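Local structure of adhesin (Neisseria meningitidis, 5MY7) at residues V34-Q39 against Q105-T110; K43-Y48 against G65-M70; T57-V62 against T82-E87. The protein probably acts as an adhesin and also inhibits lysozyme, which may help the bacterium withstand host defence. All blocks are in the same frame, centred on the assembly; numbering follows the deposited sequence.

Interaction 1 (V34-Q39 against Q105-T110); sequences VSYVCQ and QPIMIT
Ile107 lays its CD1 methyl over the face of the Tyr36 ring. The methyl lies 3.9 Å from the ring centroid and 12° off the normal, a CH-pi contact close to the ring centre. CG2 of the same isoleucine lies toward the hydroxyl end, 3.8 Å from Tyr36 CZ. With chi1 at 76°, CG1 of Ile107 lies between the backbone N and the carbonyl carbon, and this spreads both branches over the ring. The opposite face carries Val34 CG1, offset toward the rim, so the ring is held between two aliphatic groups. Gln105 O lies at the ring edge, in its plane, 3.8 Å from Tyr36 CE2. A water bridges the phenol hydroxyl and this carbonyl. The water accepts from Tyr36 OH at 2.7 Å. The same water donates to Gln105 O at 2.8 Å. Tyr36 OH is also hydrogen-bonded to Tyr48. The buried hydroxyl therefore has two partners, which should fix its position. The Cys38-Cys121 disulfide nearby ties the loop after strand 31-37 to strand 116-121. The contact joins two antiparallel sheets packed across the core. Strand 31-37 is tied to strand 43-50 in one; strand 107-110 lies between 91-94 and 116-121 in the other.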
loop_
_atom_site.group_PDB
_atom_site.type_symbol
_atom_site.label_atom_id
_atom_site.label_comp_id
_atom_site.label_asym_id
_atom_site.label_seq_id
_atom_site.Cartn_x
_atom_site.Cartn_y
_atom_site.Cartn_z
ATOM N N VAL A 34 6.687 3.950 -5.754
ATOM C CA VAL A 34 5.686 4.242 -6.787
ATOM C C VAL A 34 4.915 5.514 -6.371
ATOM O O VAL A 34 4.503 5.646 -5.188
ATOM C CB VAL A 34 4.678 3.062 -7.018
ATOM C CG1 VAL A 34 3.673 3.399 -8.110
ATOM C CG2 VAL A 34 5.438 1.795 -7.329
ATOM N N SER A 35 4.747 6.457 -7.329
ATOM C CA SER A 35 3.909 7.650 -7.113
ATOM C C SER A 35 2.549 7.459 -7.761
ATOM O O SER A 35 2.478 6.978 -8.905
ATOM C CB SER A 35 4.615 8.920 -7.683
ATOM O OG SER A 35 5.801 9.150 -6.950
ATOM N N TYR A 36 1.490 7.817 -7.017
ATOM C CA TYR A 36 0.084 7.627 -7.416
ATOM C C TYR A 36 -0.732 8.915 -7.472
ATOM O O TYR A 36 -0.428 9.868 -6.730
ATOM C CB TYR A 36 -0.646 6.686 -6.436
ATOM C CG TYR A 36 -0.016 5.309 -6.277
ATOM C CD1 TYR A 36 0.982 5.094 -5.362
ATOM C CD2 TYR A 36 -0.482 4.208 -7.024
ATOM C CE1 TYR A 36 1.573 3.822 -5.212
ATOM C CE2 TYR A 36 0.081 2.953 -6.905
ATOM C CZ TYR A 36 1.125 2.762 -5.987
ATOM O OH TYR A 36 1.708 1.522 -5.815
ATOM N N VAL A 37 -1.755 8.932 -8.357
ATOM C CA VAL A 37 -2.827 9.971 -8.392
ATOM C C VAL A 37 -4.144 9.211 -8.111
ATOM O O VAL A 37 -4.445 8.142 -8.725
ATOM C CB VAL A 37 -2.831 10.765 -9.724
ATOM C CG1 VAL A 37 -1.538 11.490 -9.918
ATOM C CG2 VAL A 37 -3.073 9.874 -10.919
ATOM N N CYS A 38 -4.942 9.791 -7.216
ATOM C CA CYS A 38 -6.174 9.185 -6.707
ATOM C C CYS A 38 -7.392 10.071 -6.965
ATOM O O CYS A 38 -7.277 11.169 -7.593
ATOM C CB CYS A 38 -6.006 8.911 -5.207
ATOM S SG CYS A 38 -4.440 8.151 -4.686
ATOM N N GLN A 39 -8.569 9.620 -6.502
ATOM C CA GLN A 39 -9.804 10.462 -6.528
ATOM C C GLN A 39 -9.596 11.807 -5.825
ATOM O O GLN A 39 -8.796 11.877 -4.854
ATOM C CB GLN A 39 -10.951 9.742 -5.833
ATOM C CG GLN A 39 -11.853 9.023 -6.769
ATOM C CD GLN A 39 -13.060 8.449 -6.068
ATOM O OE1 GLN A 39 -13.601 9.045 -5.128
ATOM N NE2 GLN A 39 -13.506 7.291 -6.536
ATOM N N GLN A 105 -0.091 -2.086 -10.424
ATOM C CA GLN A 105 -1.242 -2.355 -9.563
ATOM C C GLN A 105 -1.924 -1.063 -9.086
ATOM O O GLN A 105 -1.213 -0.096 -8.741
ATOM C CB GLN A 105 -0.843 -3.173 -8.310
ATOM C CG GLN A 105 -0.238 -4.540 -8.600
ATOM C CD GLN A 105 -1.069 -5.349 -9.576
ATOM O OE1 GLN A 105 -2.222 -5.627 -9.321
ATOM N NE2 GLN A 105 -0.474 -5.721 -10.725
ATOM N N PRO A 106 -3.267 -1.027 -9.057
ATOM C CA PRO A 106 -3.942 0.078 -8.371
ATOM C C PRO A 106 -3.837 -0.091 -6.844
ATOM O O PRO A 106 -3.611 -1.225 -6.378
ATOM C CB PRO A 106 -5.386 -0.062 -8.840
ATOM C CG PRO A 106 -5.558 -1.581 -8.938
ATOM C CD PRO A 106 -4.209 -2.106 -9.430
ATOM N N ILE A 107 -4.041 0.977 -6.068
ATOM C CA ILE A 107 -4.092 0.871 -4.596
ATOM C C ILE A 107 -5.256 1.650 -3.992
ATOM O O ILE A 107 -5.857 2.536 -4.646
ATOM C CB ILE A 107 -2.763 1.303 -3.890
ATOM C CG1 ILE A 107 -2.548 2.843 -3.841
ATOM C CG2 ILE A 107 -1.552 0.586 -4.451
ATOM C CD1 ILE A 107 -1.415 3.284 -2.893
ATOM N N MET A 108 -5.568 1.337 -2.739
ATOM C CA MET A 108 -6.412 2.186 -1.869
ATOM C C MET A 108 -5.836 2.206 -0.472
ATOM O O MET A 108 -5.136 1.233 -0.088
ATOM C CB MET A 108 -7.856 1.733 -1.867
ATOM C CG MET A 108 -8.042 0.297 -1.331
ATOM S SD MET A 108 -9.725 -0.347 -1.478
ATOM C CE MET A 108 -10.178 -0.402 -3.170
ATOM N N ILE A 109 -6.072 3.298 0.281
ATOM C CA ILE A 109 -5.634 3.405 1.688
ATOM C C ILE A 109 -6.825 3.872 2.527
ATOM O O ILE A 109 -7.489 4.901 2.229
ATOM C CB ILE A 109 -4.437 4.375 1.891
ATOM C CG1 ILE A 109 -3.224 3.968 1.016
ATOM C CG2 ILE A 109 -4.013 4.431 3.351
ATOM C CD1 ILE A 109 -2.068 4.964 0.974
ATOM N N THR A 110 -7.084 3.098 3.615
ATOM C CA THR A 110 -8.137 3.368 4.551
ATOM C C THR A 110 -7.522 3.864 5.866
ATOM O O THR A 110 -6.518 3.329 6.338
ATOM C CB THR A 110 -8.998 2.089 4.775
ATOM O OG1 THR A 110 -9.535 1.624 3.530
ATOM C CG2 THR A 110 -10.154 2.381 5.695
HETATM O O HOH W 1 1.457 0.041 -8.038
#

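Interaction 2 (K43-Y48 against G65-M70); sequences KVKVTY and GKRVQM
Lys45 and Arg67 both leave their strands with CG opposite the backbone N (chi1 -170° and -169°). The lysine then bends at chi3 and chi4, and the arginine bends at chi3. These bends bring the two cationic ends together: Lys45 NZ lies 3.3 Å from Arg67 NH2, at the edge of the guanidinium and in its plane. Both are donors, so this is a close approach of like charges and not a bond. A water sits between them and probably eases the repulsion. The water accepts from Lys45 NZ and from Arg67 NH1, each at 2.9 Å. It is also hydrogen-bonded to Thr47 OG1, and it gives a weak bond to Lys45 O. The two strands belong to one antiparallel sheet but are not neighbours in it. Strand 56-63 runs between them, so these long side chains reach across a strand on the sheet face turned away from the core. Ser60 of the intervening strand is hydrogen-bonded to Arg67 NH1, which should help hold the guanidinium over that strand. Thr47 OG1 stands 4.0 Å from Arg67 NH1 and has its own hydrogen bond to Thr33 on strand 31-37. Lys45 and Arg67 are exposed, while Thr47 beside them is buried.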
loop_
_atom_site.group_PDB
_atom_site.type_symbol
_atom_site.label_atom_id
_atom_site.label_comp_id
_atom_site.label_asym_id
_atom_site.label_seq_id
_atom_site.Cartn_x
_atom_site.Cartn_y
_atom_site.Cartn_z
ATOM N N LYS A 43 -2.626 12.840 -4.031
ATOM C CA LYS A 43 -1.344 12.268 -4.479
ATOM C C LYS A 43 -0.628 11.588 -3.299
ATOM O O LYS A 43 -0.639 12.090 -2.191
ATOM C CB LYS A 43 -0.447 13.365 -5.088
ATOM C CG LYS A 43 -1.003 13.872 -6.417
ATOM C CD LYS A 43 -0.302 15.076 -7.031
ATOM C CE LYS A 43 -1.088 15.562 -8.259
ATOM N NZ LYS A 43 -2.408 16.184 -7.905
ATOM N N VAL A 44 -0.081 10.410 -3.552
ATOM C CA VAL A 44 0.665 9.692 -2.513
ATOM C C VAL A 44 1.831 8.895 -3.113
ATOM O O VAL A 44 1.671 8.285 -4.201
ATOM C CB VAL A 44 -0.307 8.786 -1.649
ATOM C CG1 VAL A 44 -0.972 7.661 -2.462
ATOM C CG2 VAL A 44 0.413 8.213 -0.419
ATOM N N LYS A 45 2.956 8.877 -2.381
ATOM C CA LYS A 45 4.139 8.117 -2.745
ATOM C C LYS A 45 4.279 6.955 -1.752
ATOM O O LYS A 45 4.334 7.190 -0.514
ATOM C CB LYS A 45 5.374 9.029 -2.692
ATOM C CG LYS A 45 6.661 8.482 -3.257
ATOM C CD LYS A 45 7.768 9.568 -3.326
ATOM C CE LYS A 45 8.197 10.103 -1.930
ATOM N NZ LYS A 45 8.556 9.105 -0.814
ATOM N N VAL A 46 4.418 5.735 -2.285
ATOM C CA VAL A 46 4.525 4.525 -1.441
ATOM C C VAL A 46 5.783 3.756 -1.786
ATOM O O VAL A 46 6.080 3.524 -2.964
ATOM C CB VAL A 46 3.297 3.561 -1.623
ATOM C CG1 VAL A 46 3.379 2.350 -0.659
ATOM C CG2 VAL A 46 1.998 4.334 -1.420
ATOM N N THR A 47 6.528 3.364 -0.739
ATOM C CA THR A 47 7.739 2.565 -0.832
ATOM C C THR A 47 7.464 1.147 -0.325
ATOM O O THR A 47 6.980 0.985 0.805
ATOM C CB THR A 47 8.903 3.225 -0.072
ATOM O OG1 THR A 47 9.148 4.532 -0.623
ATOM C CG2 THR A 47 10.193 2.359 -0.163
ATOM N N TYR A 48 7.736 0.155 -1.180
ATOM C CA TYR A 48 7.557 -1.247 -0.859
ATOM C C TYR A 48 8.899 -1.900 -0.580
ATOM O O TYR A 48 9.874 -1.735 -1.367
ATOM C CB TYR A 48 6.832 -1.990 -1.995
ATOM C CG TYR A 48 5.486 -1.385 -2.374
ATOM C CD1 TYR A 48 4.325 -1.705 -1.655
ATOM C CD2 TYR A 48 5.352 -0.449 -3.407
ATOM C CE1 TYR A 48 3.096 -1.141 -1.957
ATOM C CE2 TYR A 48 4.120 0.102 -3.723
ATOM C CZ TYR A 48 2.995 -0.230 -2.988
ATOM O OH TYR A 48 1.746 0.312 -3.287
ATOM N N GLY A 65 3.014 14.476 5.325
ATOM C CA GLY A 65 4.406 14.671 5.627
ATOM C C GLY A 65 5.056 13.677 6.542
ATOM O O GLY A 65 6.274 13.724 6.696
ATOM N N LYS A 66 4.292 12.680 7.036
ATOM C CA LYS A 66 4.780 11.689 7.965
ATOM C C LYS A 66 4.825 10.310 7.293
ATOM O O LYS A 66 3.856 9.870 6.608
ATOM C CB LYS A 66 3.885 11.643 9.191
ATOM C CG LYS A 66 4.316 10.541 10.170
ATOM C CD LYS A 66 3.467 10.433 11.419
ATOM C CE LYS A 66 3.903 9.310 12.347
ATOM N NZ LYS A 66 5.321 9.464 12.816
ATOM N N ARG A 67 5.949 9.613 7.495
ATOM C CA ARG A 67 6.122 8.276 6.969
ATOM C C ARG A 67 5.288 7.296 7.871
ATOM O O ARG A 67 5.521 7.198 9.091
ATOM C CB ARG A 67 7.600 7.927 6.898
ATOM C CG ARG A 67 7.893 6.686 6.147
ATOM C CD ARG A 67 9.342 6.605 5.631
ATOM N NE ARG A 67 9.616 7.459 4.445
ATOM C CZ ARG A 67 9.100 7.301 3.204
ATOM N NH1 ARG A 67 8.204 6.305 2.873
ATOM N NH2 ARG A 67 9.486 8.182 2.268
ATOM N N VAL A 68 4.345 6.618 7.232
ATOM C CA VAL A 68 3.468 5.581 7.889
ATOM C C VAL A 68 3.842 4.205 7.357
ATOM O O VAL A 68 3.556 3.907 6.187
ATOM C CB VAL A 68 1.981 5.918 7.642
ATOM C CG1 VAL A 68 1.043 4.869 8.272
ATOM C CG2 VAL A 68 1.672 7.346 8.167
ATOM N N GLN A 69 4.520 3.399 8.191
ATOM C CA GLN A 69 4.963 2.055 7.749
ATOM C C GLN A 69 3.912 0.989 8.131
ATOM O O GLN A 69 3.519 0.876 9.289
ATOM C CB GLN A 69 6.369 1.682 8.316
ATOM C CG GLN A 69 6.863 0.349 7.694
ATOM C CD GLN A 69 8.330 0.041 7.803
ATOM O OE1 GLN A 69 9.190 0.922 7.734
ATOM N NE2 GLN A 69 8.633 -1.233 7.932
ATOM N N MET A 70 3.434 0.280 7.135
ATOM C CA MET A 70 2.375 -0.754 7.300
ATOM C C MET A 70 2.933 -2.145 6.955
ATOM O O MET A 70 3.250 -2.430 5.785
ATOM C CB MET A 70 1.213 -0.400 6.363
ATOM C CG MET A 70 0.555 0.958 6.662
ATOM S SD MET A 70 -0.620 1.529 5.398
ATOM C CE MET A 70 0.585 2.279 4.310
HETATM O O HOH W 2 7.335 6.621 0.146
#

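Interaction 3 (T57-V62 against T82-E87); sequences TYASAV and TFYGKE
Ala59 and Tyr84 form the tight part of this contact. The Ala59 methyl sits over the face of the Tyr84 ring, 3.9 Å from the centroid and 15° off the normal, in a CH-pi contact. It is offset toward the rim, and its closest ring atoms include Tyr84 CG at 3.8 Å. With chi1 at -54°, Tyr84 CG lies opposite the carbonyl carbon, and the ring reaches across to the backbone of strand 56-63. There Tyr84 CD2 comes to 3.5 Å from Ala59 N, and it is 3.7 Å from Tyr58 C. The ring thus lies over the alanine methyl and against the main chain beside it. This is a contact between two antiparallel sheets packed face to face, 56-63 being an inner strand of one and 82-84 an outermost strand of the other. Tyr48, Met70 and Leu92 also pack around the ring, and Tyr84 OH is hydrogen-bonded to Thr56. The Tyr58 side chain marks the looser side. It starts away from the second sheet and touches Gln69 of strand 66-71 instead. Tyr58 is partly exposed, whereas Ala59 and Tyr84 are buried.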
loop_
_atom_site.group_PDB
_atom_site.type_symbol
_atom_site.label_atom_id
_atom_site.label_comp_id
_atom_site.label_asym_id
_atom_site.label_seq_id
_atom_site.Cartn_x
_atom_site.Cartn_y
_atom_site.Cartn_z
ATOM N N THR A 57 7.358 -7.157 2.163
ATOM C CA THR A 57 7.317 -7.214 3.616
ATOM C C THR A 57 6.619 -6.025 4.273
ATOM O O THR A 57 6.171 -6.109 5.427
ATOM C CB THR A 57 8.734 -7.329 4.183
ATOM O OG1 THR A 57 9.478 -6.169 3.845
ATOM C CG2 THR A 57 9.460 -8.607 3.652
ATOM N N TYR A 58 6.541 -4.887 3.569
ATOM C CA TYR A 58 5.873 -3.691 4.093
ATOM C C TYR A 58 5.554 -2.718 2.939
ATOM O O TYR A 58 6.125 -2.832 1.834
ATOM C CB TYR A 58 6.714 -2.976 5.181
ATOM C CG TYR A 58 8.007 -2.303 4.649
ATOM C CD1 TYR A 58 7.964 -1.047 4.056
ATOM C CD2 TYR A 58 9.236 -2.912 4.775
ATOM C CE1 TYR A 58 9.117 -0.426 3.590
ATOM C CE2 TYR A 58 10.392 -2.307 4.301
ATOM C CZ TYR A 58 10.339 -1.052 3.737
ATOM O OH TYR A 58 11.503 -0.460 3.256
ATOM N N ALA A 59 4.635 -1.782 3.250
ATOM C CA ALA A 59 4.348 -0.586 2.414
ATOM C C ALA A 59 4.465 0.629 3.303
ATOM O O ALA A 59 3.865 0.677 4.376
ATOM C CB ALA A 59 2.933 -0.666 1.830
ATOM N N SER A 60 5.229 1.656 2.875
ATOM C CA SER A 60 5.460 2.895 3.663
ATOM C C SER A 60 4.951 4.088 2.820
ATOM O O SER A 60 5.508 4.371 1.740
ATOM C CB SER A 60 6.982 3.027 4.002
ATOM O OG SER A 60 7.254 4.210 4.697
ATOM N N ALA A 61 3.910 4.776 3.307
ATOM C CA ALA A 61 3.244 5.893 2.559
ATOM C C ALA A 61 3.510 7.188 3.321
ATOM O O ALA A 61 3.464 7.220 4.567
ATOM C CB ALA A 61 1.733 5.652 2.529
ATOM N N VAL A 62 3.788 8.273 2.587
ATOM C CA VAL A 62 3.951 9.563 3.255
ATOM C C VAL A 62 2.568 10.249 3.272
ATOM O O VAL A 62 2.009 10.545 2.208
ATOM C CB VAL A 62 5.017 10.434 2.531
ATOM C CG1 VAL A 62 5.114 11.757 3.261
ATOM C CG2 VAL A 62 6.356 9.691 2.539
ATOM N N THR A 82 -3.473 -8.114 -1.877
ATOM C CA THR A 82 -2.526 -8.005 -0.764
ATOM C C THR A 82 -2.946 -6.832 0.146
ATOM O O THR A 82 -3.231 -5.734 -0.364
ATOM C CB THR A 82 -1.065 -7.791 -1.253
ATOM O OG1 THR A 82 -0.705 -8.785 -2.252
ATOM C CG2 THR A 82 -0.061 -7.859 -0.114
ATOM N N PHE A 83 -2.936 -7.067 1.471
ATOM C CA PHE A 83 -3.186 -6.036 2.491
ATOM C C PHE A 83 -1.943 -5.826 3.336
ATOM O O PHE A 83 -1.174 -6.780 3.651
ATOM C CB PHE A 83 -4.368 -6.390 3.388
ATOM C CG PHE A 83 -5.696 -6.240 2.693
ATOM C CD1 PHE A 83 -6.301 -4.993 2.591
ATOM C CD2 PHE A 83 -6.362 -7.358 2.205
ATOM C CE1 PHE A 83 -7.524 -4.846 1.987
ATOM C CE2 PHE A 83 -7.592 -7.206 1.569
ATOM C CZ PHE A 83 -8.146 -5.948 1.476
ATOM N N TYR A 84 -1.722 -4.549 3.674
ATOM C CA TYR A 84 -0.693 -4.080 4.627
ATOM C C TYR A 84 -1.348 -3.311 5.774
ATOM O O TYR A 84 -2.269 -2.496 5.506
ATOM C CB TYR A 84 0.335 -3.173 3.933
ATOM C CG TYR A 84 1.000 -3.762 2.699
ATOM C CD1 TYR A 84 0.375 -3.735 1.459
ATOM C CD2 TYR A 84 2.249 -4.318 2.755
ATOM C CE1 TYR A 84 0.969 -4.226 0.322
ATOM C CE2 TYR A 84 2.854 -4.843 1.619
ATOM C CZ TYR A 84 2.228 -4.792 0.391
ATOM O OH TYR A 84 2.831 -5.267 -0.786
ATOM N N GLY A 85 -0.876 -3.501 7.023
ATOM C CA GLY A 85 -1.372 -2.753 8.183
ATOM C C GLY A 85 -2.075 -3.634 9.187
ATOM O O GLY A 85 -2.312 -4.811 8.936
ATOM N N LYS A 86 -2.362 -3.037 10.332
ATOM C CA LYS A 86 -2.954 -3.727 11.479
ATOM C C LYS A 86 -4.207 -2.986 11.978
ATOM O O LYS A 86 -4.368 -1.798 11.688
ATOM C CB LYS A 86 -1.903 -3.958 12.584
ATOM C CG LYS A 86 -1.384 -2.733 13.313
ATOM C CD LYS A 86 -0.144 -3.051 14.195
ATOM C CE LYS A 86 0.776 -1.843 14.413
ATOM N NZ LYS A 86 0.076 -0.604 14.889
ATOM N N GLU A 87 -5.060 -3.672 12.760
ATOM C CA GLU A 87 -6.272 -3.027 13.290
ATOM C C GLU A 87 -5.904 -1.838 14.121
ATOM O O GLU A 87 -5.064 -1.943 15.025
ATOM C CB GLU A 87 -7.122 -3.967 14.167
ATOM C CG GLU A 87 -8.413 -3.311 14.779
ATOM C CD GLU A 87 -9.384 -2.641 13.760
ATOM O OE1 GLU A 87 -9.520 -3.244 12.743
ATOM O OE2 GLU A 87 -10.075 -1.550 13.939
#

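Interactions 1 and 3 both join the two antiparallel sheets, with centres about 13 Å apart. Each sets a tyrosine ring under an aliphatic group of the facing sheet, but the tyrosines come from opposite sheets. They touch lightly where Ile109 CD1 meets Ala61 CB at 4.2 Å. Interaction 2 lies within one sheet, on its outer face; its centre is about 11 Å from that of interaction 1 and about 9 Å from that of interaction 3. Backbone bonds tie it to both: Tyr36 N to Val44 O at 2.9 Å, and Thr47 O to Ser60 N at 2.8 Å. In the core, Ile107 CG2 packs 3.5 Å from Tyr48 OH, so segments 105-110 and 43-48 also meet.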